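Local coordinates for tropomodulin (Caenorhabditis elegans, PDB 1PGV), which probably caps the pointed ends of actin filaments, binding actin and tropomyosin, so maintaining filament length and blocking growth and loss of subunits there, at residues 84-96 and 114-128. Numbering follows the deposited sequence. Where two conformers were deposited one is given.
Sequences DSEARGLIELIET and LLARLLRSTLVTQSI
With CG anti to the backbone N (chi1 -180°), Leu114 lays its CD2 branch beside the carboxylate of Asp84, whose own CG lies beside its backbone N (chi1 -77°); the two side chains arrive from opposite directions, and Leu114 CD2 comes 3.1 Å from Asp84 OD1. Asp84 OD2 is held by the hydroxyl of Thr111, so an alanine here would probably leave that hydroxyl without its carboxylate mate and the CD2 methyl of Leu114 less well covered. Leu118 then acts as a knob in a hole formed by Ala87, Leu90, Ile91 and Ile94, its CD2 lying 3.8 Å from Leu90 CB. At the exposed margin of this seam, Ile91 CD1 rests over one face of the Arg117 guanidinium, offset toward its rim. Ile94 wedges in by both branches, CD1 against Leu118 and CG2 against Thr122 and Ile128 CD1 (4.0 Å). Glu95 CG packs 3.6 Å from Val124 CG2, and two waters bridge as well: one links Ile94 O, Ser121 O and Thr125 N, the other Ile94 O and Ser127 OG. Helices 90-96 and 114-121, nearly parallel (17°), their axes approaching to 9.0 Å, each follow a strand of the parallel sheet, fitting the leucine-rich-repeat-like fold of tropomodulin's C-terminal domain; helices 56-66 and 143-155 flank them.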
loop_
_atom_site.group_PDB
_atom_site.type_symbol
_atom_site.label_atom_id
_atom_site.label_comp_id
_atom_site.label_asym_id
_atom_site.label_seq_id
_atom_site.Cartn_x
_atom_site.Cartn_y
_atom_site.Cartn_z
ATOM N N ASP A 84 1.315 -13.917 0.360
ATOM C CA ASP A 84 2.562 -13.351 -0.135
ATOM C C ASP A 84 2.847 -13.625 -1.607
ATOM O O ASP A 84 3.359 -12.757 -2.312
ATOM C CB ASP A 84 3.741 -13.849 0.703
ATOM C CG ASP A 84 3.843 -13.150 2.040
ATOM O OD1 ASP A 84 2.878 -12.454 2.431
ATOM O OD2 ASP A 84 4.892 -13.300 2.702
ATOM N N SER A 85 2.522 -14.826 -2.074
ATOM C CA SER A 85 2.781 -15.171 -3.465
ATOM C C SER A 85 2.078 -14.236 -4.451
ATOM O O SER A 85 2.662 -13.846 -5.462
ATOM C CB SER A 85 2.393 -16.631 -3.730
ATOM O OG SER A 85 1.101 -16.924 -3.231
ATOM N N GLU A 86 0.839 -13.858 -4.153
ATOM C CA GLU A 86 0.100 -12.961 -5.041
ATOM C C GLU A 86 0.434 -11.489 -4.814
ATOM O O GLU A 86 0.405 -10.692 -5.751
ATOM C CB GLU A 86 -1.415 -13.142 -4.874
ATOM C CG GLU A 86 -1.958 -14.504 -5.273
ATOM C CD GLU A 86 -1.775 -15.545 -4.189
ATOM O OE1 GLU A 86 -2.233 -15.303 -3.051
ATOM O OE2 GLU A 86 -1.182 -16.605 -4.477
ATOM N N ALA A 87 0.752 -11.130 -3.574
ATOM C CA ALA A 87 1.051 -9.743 -3.234
ATOM C C ALA A 87 2.489 -9.283 -3.468
ATOM O O ALA A 87 2.776 -8.084 -3.412
ATOM C CB ALA A 87 0.652 -9.475 -1.787
ATOM N N ARG A 88 3.394 -10.219 -3.736
ATOM C CA ARG A 88 4.793 -9.865 -3.962
ATOM C C ARG A 88 4.949 -8.843 -5.086
ATOM O O ARG A 88 5.827 -7.981 -5.034
ATOM C CB ARG A 88 5.608 -11.118 -4.295
ATOM C CG ARG A 88 6.853 -11.296 -3.441
ATOM C CD ARG A 88 6.795 -12.599 -2.653
ATOM N NE ARG A 88 6.673 -13.759 -3.533
ATOM C CZ ARG A 88 6.463 -15.003 -3.111
ATOM N NH1 ARG A 88 6.350 -15.256 -1.814
ATOM N NH2 ARG A 88 6.359 -15.994 -3.989
ATOM N N GLY A 89 4.095 -8.946 -6.103
ATOM C CA GLY A 89 4.163 -8.032 -7.231
ATOM C C GLY A 89 3.910 -6.582 -6.856
ATOM O O GLY A 89 4.251 -5.667 -7.614
ATOM N N LEU A 90 3.313 -6.369 -5.688
ATOM C CA LEU A 90 3.028 -5.016 -5.221
ATOM C C LEU A 90 4.313 -4.247 -4.965
ATOM O O LEU A 90 4.318 -3.013 -4.942
ATOM C CB LEU A 90 2.182 -5.050 -3.946
ATOM C CG LEU A 90 0.726 -5.488 -4.123
ATOM C CD1 LEU A 90 0.020 -5.445 -2.783
ATOM C CD2 LEU A 90 0.027 -4.574 -5.129
ATOM N N ILE A 91 5.412 -4.971 -4.764
ATOM C CA ILE A 91 6.682 -4.306 -4.539
ATOM C C ILE A 91 7.049 -3.488 -5.773
ATOM O O ILE A 91 7.404 -2.319 -5.656
ATOM C CB ILE A 91 7.817 -5.316 -4.243
ATOM C CG1 ILE A 91 7.563 -5.986 -2.890
ATOM C CG2 ILE A 91 9.165 -4.596 -4.234
ATOM C CD1 ILE A 91 8.545 -7.099 -2.550
ATOM N N GLU A 92 6.958 -4.094 -6.956
ATOM C CA GLU A 92 7.294 -3.384 -8.185
ATOM C C GLU A 92 6.349 -2.200 -8.390
ATOM O O GLU A 92 6.782 -1.102 -8.747
ATOM C CB GLU A 92 7.200 -4.309 -9.401
ATOM C CG GLU A 92 7.824 -3.708 -10.651
ATOM C CD GLU A 92 7.502 -4.485 -11.913
ATOM O OE1 GLU A 92 7.414 -5.729 -11.846
ATOM O OE2 GLU A 92 7.351 -3.850 -12.980
ATOM N N LEU A 93 5.062 -2.434 -8.159
ATOM C CA LEU A 93 4.054 -1.381 -8.322
ATOM C C LEU A 93 4.368 -0.163 -7.459
ATOM O O LEU A 93 4.420 0.971 -7.951
ATOM C CB LEU A 93 2.666 -1.911 -7.953
ATOM C CG LEU A 93 1.558 -0.850 -7.980
ATOM C CD1 LEU A 93 1.454 -0.284 -9.380
ATOM C CD2 LEU A 93 0.235 -1.453 -7.541
ATOM N N ILE A 94 4.576 -0.404 -6.167
ATOM C CA ILE A 94 4.877 0.666 -5.225
ATOM C C ILE A 94 6.149 1.420 -5.587
ATOM O O ILE A 94 6.173 2.650 -5.576
ATOM C CB ILE A 94 5.007 0.105 -3.783
ATOM C CG1 ILE A 94 3.672 -0.499 -3.350
ATOM C CG2 ILE A 94 5.443 1.204 -2.816
ATOM C CD1 ILE A 94 3.720 -1.227 -2.009
ATOM N N GLU A 95 7.213 0.688 -5.912
ATOM C CA GLU A 95 8.473 1.337 -6.250
ATOM C C GLU A 95 8.469 2.055 -7.593
ATOM O O GLU A 95 9.302 2.928 -7.830
ATOM C CB GLU A 95 9.617 0.317 -6.221
ATOM C CG GLU A 95 9.864 -0.255 -4.840
ATOM C CD GLU A 95 11.038 -1.216 -4.803
ATOM O OE1 GLU A 95 11.713 -1.377 -5.843
ATOM O OE2 GLU A 95 11.281 -1.804 -3.732
ATOM N N THR A 96 7.525 1.701 -8.460
ATOM C CA THR A 96 7.442 2.296 -9.790
ATOM C C THR A 96 6.441 3.440 -9.938
ATOM O O THR A 96 6.718 4.432 -10.618
ATOM C CB THR A 96 7.067 1.233 -10.845
ATOM O OG1 THR A 96 8.088 0.229 -10.904
ATOM C CG2 THR A 96 6.915 1.873 -12.224
ATOM N N LEU A 114 6.599 -9.489 4.568
ATOM C CA LEU A 114 6.243 -8.909 3.280
ATOM C C LEU A 114 5.731 -7.484 3.484
ATOM O O LEU A 114 6.083 -6.583 2.723
ATOM C CB LEU A 114 5.180 -9.750 2.574
ATOM C CG LEU A 114 4.759 -9.202 1.204
ATOM C CD1 LEU A 114 5.984 -8.961 0.335
ATOM C CD2 LEU A 114 3.808 -10.177 0.537
ATOM N N LEU A 115 4.913 -7.287 4.513
ATOM C CA LEU A 115 4.377 -5.958 4.810
ATOM C C LEU A 115 5.513 -4.973 5.056
ATOM O O LEU A 115 5.456 -3.825 4.622
ATOM C CB LEU A 115 3.457 -6.007 6.028
ATOM C CG LEU A 115 2.147 -6.773 5.816
ATOM C CD1 LEU A 115 1.282 -6.666 7.066
ATOM C CD2 LEU A 115 1.411 -6.200 4.598
ATOM N N ALA A 116 6.553 -5.425 5.756
ATOM C CA ALA A 116 7.694 -4.565 6.016
ATOM C C ALA A 116 8.349 -4.176 4.694
ATOM O O ALA A 116 8.757 -3.031 4.508
ATOM C CB ALA A 116 8.712 -5.285 6.922
ATOM N N ARG A 117 8.461 -5.126 3.771
ATOM C CA ARG A 117 9.070 -4.829 2.483
ATOM C C ARG A 117 8.195 -3.851 1.692
ATOM O O ARG A 117 8.707 -2.940 1.044
ATOM C CB ARG A 117 9.277 -6.112 1.679
ATOM C CG ARG A 117 10.290 -7.066 2.301
ATOM C CD ARG A 117 10.389 -8.352 1.490
ATOM N NE ARG A 117 10.876 -8.096 0.138
ATOM C CZ ARG A 117 10.724 -8.932 -0.884
ATOM N NH1 ARG A 117 10.092 -10.088 -0.711
ATOM N NH2 ARG A 117 11.205 -8.613 -2.079
ATOM N N LEU A 118 6.881 -4.036 1.753
ATOM C CA LEU A 118 5.973 -3.143 1.031
ATOM C C LEU A 118 6.105 -1.706 1.550
ATOM O O LEU A 118 6.187 -0.758 0.762
ATOM C CB LEU A 118 4.522 -3.616 1.169
ATOM C CG LEU A 118 4.185 -4.991 0.574
ATOM C CD1 LEU A 118 2.716 -5.293 0.824
ATOM C CD2 LEU A 118 4.503 -5.022 -0.914
ATOM N N LEU A 119 6.129 -1.539 2.869
ATOM C CA LEU A 119 6.272 -0.204 3.450
ATOM C C LEU A 119 7.631 0.410 3.138
ATOM O O LEU A 119 7.737 1.605 2.881
ATOM C CB LEU A 119 6.068 -0.242 4.968
ATOM C CG LEU A 119 4.679 0.119 5.494
ATOM C CD1 LEU A 119 4.635 -0.107 6.996
ATOM C CD2 LEU A 119 4.368 1.585 5.169
ATOM N N ARG A 120 8.689 -0.394 3.152
ATOM C CA ARG A 120 9.997 0.161 2.854
ATOM C C ARG A 120 10.054 0.594 1.385
ATOM O O ARG A 120 10.725 1.568 1.038
ATOM C CB ARG A 120 11.094 -0.870 3.169
ATOM C CG ARG A 120 12.509 -0.308 3.122
ATOM C CD ARG A 120 13.430 -1.100 4.051
ATOM N NE ARG A 120 13.214 -0.780 5.461
ATOM C CZ ARG A 120 13.864 0.181 6.117
ATOM N NH1 ARG A 120 14.773 0.914 5.488
ATOM N NH2 ARG A 120 13.623 0.397 7.402
ATOM N N SER A 121 9.329 -0.108 0.522
ATOM C CA SER A 121 9.323 0.233 -0.897
ATOM C C SER A 121 8.629 1.566 -1.181
ATOM O O SER A 121 8.847 2.163 -2.228
ATOM C CB SER A 121 8.659 -0.876 -1.717
ATOM O OG SER A 121 7.292 -1.027 -1.384
ATOM N N THR A 122 7.809 2.024 -0.243
ATOM C CA THR A 122 7.092 3.295 -0.420
ATOM C C THR A 122 8.059 4.479 -0.470
ATOM O O THR A 122 7.691 5.584 -0.887
ATOM C CB THR A 122 6.091 3.545 0.730
ATOM O OG1 THR A 122 6.802 3.747 1.959
ATOM C CG2 THR A 122 5.140 2.360 0.881
ATOM N N LEU A 123 9.304 4.246 -0.064
ATOM C CA LEU A 123 10.297 5.310 -0.042
ATOM C C LEU A 123 10.854 5.703 -1.402
ATOM O O LEU A 123 11.401 6.795 -1.556
ATOM C CB LEU A 123 11.458 4.922 0.884
ATOM C CG LEU A 123 11.099 4.758 2.361
ATOM C CD1 LEU A 123 12.317 4.228 3.134
ATOM C CD2 LEU A 123 10.654 6.100 2.936
ATOM N N VAL A 124 10.709 4.832 -2.391
ATOM C CA VAL A 124 11.241 5.125 -3.713
ATOM C C VAL A 124 10.601 6.353 -4.367
ATOM O O VAL A 124 11.305 7.279 -4.778
ATOM C CB VAL A 124 11.089 3.908 -4.640
ATOM C CG1 VAL A 124 11.649 4.225 -6.019
ATOM C CG2 VAL A 124 11.816 2.708 -4.031
ATOM N N THR A 125 9.276 6.365 -4.457
ATOM C CA THR A 125 8.584 7.503 -5.073
ATOM C C THR A 125 7.780 8.312 -4.064
ATOM O O THR A 125 7.443 9.482 -4.311
ATOM C CB THR A 125 7.609 7.045 -6.171
ATOM O OG1 THR A 125 6.527 6.321 -5.574
ATOM C CG2 THR A 125 8.313 6.168 -7.180
ATOM N N GLN A 126 7.466 7.690 -2.931
ATOM C CA GLN A 126 6.681 8.329 -1.885
ATOM C C GLN A 126 5.380 8.966 -2.394
ATOM O O GLN A 126 4.978 10.049 -1.953
ATOM C CB GLN A 126 7.542 9.355 -1.136
ATOM C CG GLN A 126 8.644 8.678 -0.307
ATOM C CD GLN A 126 9.456 9.644 0.528
ATOM O OE1 GLN A 126 8.912 10.538 1.175
ATOM N NE2 GLN A 126 10.777 9.454 0.534
ATOM N N SER A 127 4.720 8.277 -3.315
ATOM C CA SER A 127 3.452 8.755 -3.860
ATOM C C SER A 127 2.317 8.392 -2.904
ATOM O O SER A 127 1.346 9.134 -2.757
ATOM C CB SER A 127 3.193 8.122 -5.228
ATOM O OG SER A 127 3.009 6.717 -5.117
ATOM N N ILE A 128 2.448 7.251 -2.231
ATOM C CA ILE A 128 1.414 6.786 -1.314
ATOM C C ILE A 128 1.244 7.608 -0.038
ATOM O O ILE A 128 2.225 7.930 0.639
ATOM C CB ILE A 128 1.666 5.302 -0.913
ATOM C CG1 ILE A 128 1.589 4.414 -2.159
ATOM C CG2 ILE A 128 0.661 4.864 0.137
ATOM C CD1 ILE A 128 1.926 2.937 -1.907
HETATM O O HOH W 1 4.033 4.257 -4.678
HETATM O O HOH W 2 7.693 4.114 -3.553
#